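Local coordinates for protein PES4 (Saccharomyces cerevisiae S288C, PDB 6EZ7), which probably binds RNA, including mRNA 3'-untranslated regions and poly(A) or poly(U) tracts, this chain being its third RNA recognition motif, at residues Ser23-Ile28 with Val46-Ser51. Sequence-based numbering, arbitrary orientation.
Sequences SEVGPI and VTYKNS
The Y48 ring packs against the loop 25-27 and the start of strand 28-33, with its CD1-CE1 edge directed at that backbone. The carbonyl oxygen of G26 lies in the ring plane at this edge, 3.5 Å from Y48 CE1. The V25 and Y48 side chains cross at about a right angle, V25 CG2 lying 3.4 Å from Y48 CE1, while I28 approaches obliquely, CG1 to Y48 CE1 being 3.7 Å. Y48 has CG anti to its own carbonyl carbon (chi1 -75°), which brings the ring against V25, G26 and I28, and its hydroxyl is hydrogen-bonded to the carbonyl of F22, at the end of helix 15-22. Shortened to alanine, this residue would probably leave the F22 carbonyl without its hydroxyl partner and open a gap between V25 and I28. Beyond the ring, I28 CG2 meets V46 CG1 at 4.0 Å, the two side chains crossing nearly perpendicularly. K49 N donates a nearly straight bond (172°) to P27 O at 3.2 Å; a water also donates to P27 O and accepts from N50 N. K49, extended beyond CG, runs its CD alongside P27 CB. I28 and Y48 form an antiparallel non-hydrogen-bonded pair, where edge strand 28-33 joins strand 42-48 after the first helix of the βαββαβ RRM fold.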
loop_
_atom_site.group_PDB
_atom_site.type_symbol
_atom_site.label_atom_id
_atom_site.label_comp_id
_atom_site.label_asym_id
_atom_site.label_seq_id
_atom_site.Cartn_x
_atom_site.Cartn_y
_atom_site.Cartn_z
ATOM N N SER A 23 9.222 -1.946 -0.567
ATOM C CA SER A 23 10.131 -2.905 -1.190
ATOM C C SER A 23 10.946 -3.648 -0.138
ATOM O O SER A 23 11.672 -4.593 -0.453
ATOM C CB SER A 23 11.074 -2.212 -2.173
ATOM O OG SER A 23 10.349 -1.579 -3.211
ATOM N N GLU A 24 10.822 -3.220 1.113
ATOM C CA GLU A 24 11.558 -3.848 2.205
ATOM C C GLU A 24 11.062 -5.261 2.503
ATOM O O GLU A 24 11.777 -6.054 3.112
ATOM C CB GLU A 24 11.470 -2.992 3.470
ATOM C CG GLU A 24 12.153 -1.637 3.344
ATOM C CD GLU A 24 13.628 -1.755 2.994
ATOM O OE1 GLU A 24 14.303 -2.656 3.538
ATOM O OE2 GLU A 24 14.112 -0.949 2.171
ATOM N N VAL A 25 9.841 -5.577 2.079
ATOM C CA VAL A 25 9.279 -6.899 2.335
ATOM C C VAL A 25 9.465 -7.833 1.145
ATOM O O VAL A 25 9.384 -9.055 1.284
ATOM C CB VAL A 25 7.780 -6.820 2.675
ATOM C CG1 VAL A 25 7.570 -6.039 3.958
ATOM C CG2 VAL A 25 7.023 -6.178 1.545
ATOM N N GLY A 26 9.719 -7.257 -0.024
ATOM C CA GLY A 26 9.889 -8.039 -1.235
ATOM C C GLY A 26 9.728 -7.179 -2.471
ATOM O O GLY A 26 9.275 -6.040 -2.373
ATOM N N PRO A 27 10.097 -7.723 -3.640
ATOM C CA PRO A 27 10.071 -6.997 -4.916
ATOM C C PRO A 27 8.670 -6.528 -5.289
ATOM O O PRO A 27 7.723 -7.310 -5.236
ATOM C CB PRO A 27 10.577 -8.033 -5.928
ATOM C CG PRO A 27 11.275 -9.074 -5.111
ATOM C CD PRO A 27 10.543 -9.117 -3.810
ATOM N N ILE A 28 8.545 -5.266 -5.672
ATOM C CA ILE A 28 7.255 -4.721 -6.066
ATOM C C ILE A 28 7.055 -4.817 -7.576
ATOM O O ILE A 28 7.904 -4.382 -8.355
ATOM C CB ILE A 28 7.111 -3.257 -5.622
ATOM C CG1 ILE A 28 6.996 -3.183 -4.098
ATOM C CG2 ILE A 28 5.891 -2.627 -6.269
ATOM C CD1 ILE A 28 7.046 -1.772 -3.544
ATOM N N VAL A 46 -0.574 -1.318 -4.375
ATOM C CA VAL A 46 0.723 -1.947 -4.593
ATOM C C VAL A 46 0.577 -3.426 -4.885
ATOM O O VAL A 46 -0.090 -4.155 -4.146
ATOM C CB VAL A 46 1.648 -1.762 -3.380
ATOM C CG1 VAL A 46 2.963 -2.505 -3.589
ATOM C CG2 VAL A 46 1.902 -0.291 -3.145
ATOM N N THR A 47 1.208 -3.863 -5.967
ATOM C CA THR A 47 1.195 -5.267 -6.337
ATOM C C THR A 47 2.594 -5.864 -6.222
ATOM O O THR A 47 3.549 -5.357 -6.807
ATOM C CB THR A 47 0.663 -5.466 -7.761
ATOM O OG1 THR A 47 -0.684 -4.981 -7.832
ATOM C CG2 THR A 47 0.674 -6.940 -8.127
ATOM N N TYR A 48 2.703 -6.941 -5.456
ATOM C CA TYR A 48 3.974 -7.622 -5.265
ATOM C C TYR A 48 4.179 -8.729 -6.289
ATOM O O TYR A 48 3.217 -9.330 -6.764
ATOM C CB TYR A 48 4.058 -8.193 -3.848
ATOM C CG TYR A 48 4.314 -7.125 -2.812
ATOM C CD1 TYR A 48 5.607 -6.711 -2.528
ATOM C CD2 TYR A 48 3.266 -6.517 -2.135
ATOM C CE1 TYR A 48 5.852 -5.726 -1.593
ATOM C CE2 TYR A 48 3.501 -5.530 -1.192
ATOM C CZ TYR A 48 4.797 -5.142 -0.924
ATOM O OH TYR A 48 5.040 -4.163 0.011
ATOM N N LYS A 49 5.436 -8.991 -6.632
ATOM C CA LYS A 49 5.755 -10.103 -7.515
ATOM C C LYS A 49 5.425 -11.418 -6.821
ATOM O O LYS A 49 4.810 -12.307 -7.411
ATOM C CB LYS A 49 7.227 -10.068 -7.932
ATOM C CG LYS A 49 7.609 -8.824 -8.726
ATOM C CD LYS A 49 8.967 -8.975 -9.395
ATOM C CE LYS A 49 9.283 -7.776 -10.277
ATOM N NZ LYS A 49 10.685 -7.803 -10.774
ATOM N N ASN A 50 5.826 -11.526 -5.558
ATOM C CA ASN A 50 5.578 -12.724 -4.770
ATOM C C ASN A 50 4.411 -12.522 -3.813
ATOM O O ASN A 50 4.410 -11.589 -3.010
ATOM C CB ASN A 50 6.836 -13.121 -3.996
ATOM C CG ASN A 50 8.023 -13.366 -4.906
ATOM O OD1 ASN A 50 7.928 -14.114 -5.881
ATOM N ND2 ASN A 50 9.147 -12.727 -4.600
ATOM N N SER A 51 3.422 -13.405 -3.907
ATOM C CA SER A 51 2.194 -13.293 -3.125
ATOM C C SER A 51 2.460 -13.205 -1.626
ATOM O O SER A 51 1.765 -12.485 -0.908
ATOM C CB SER A 51 1.278 -14.483 -3.415
ATOM O OG SER A 51 1.158 -14.701 -4.810
HETATM O O HOH W 1 7.365 -9.712 -4.073
#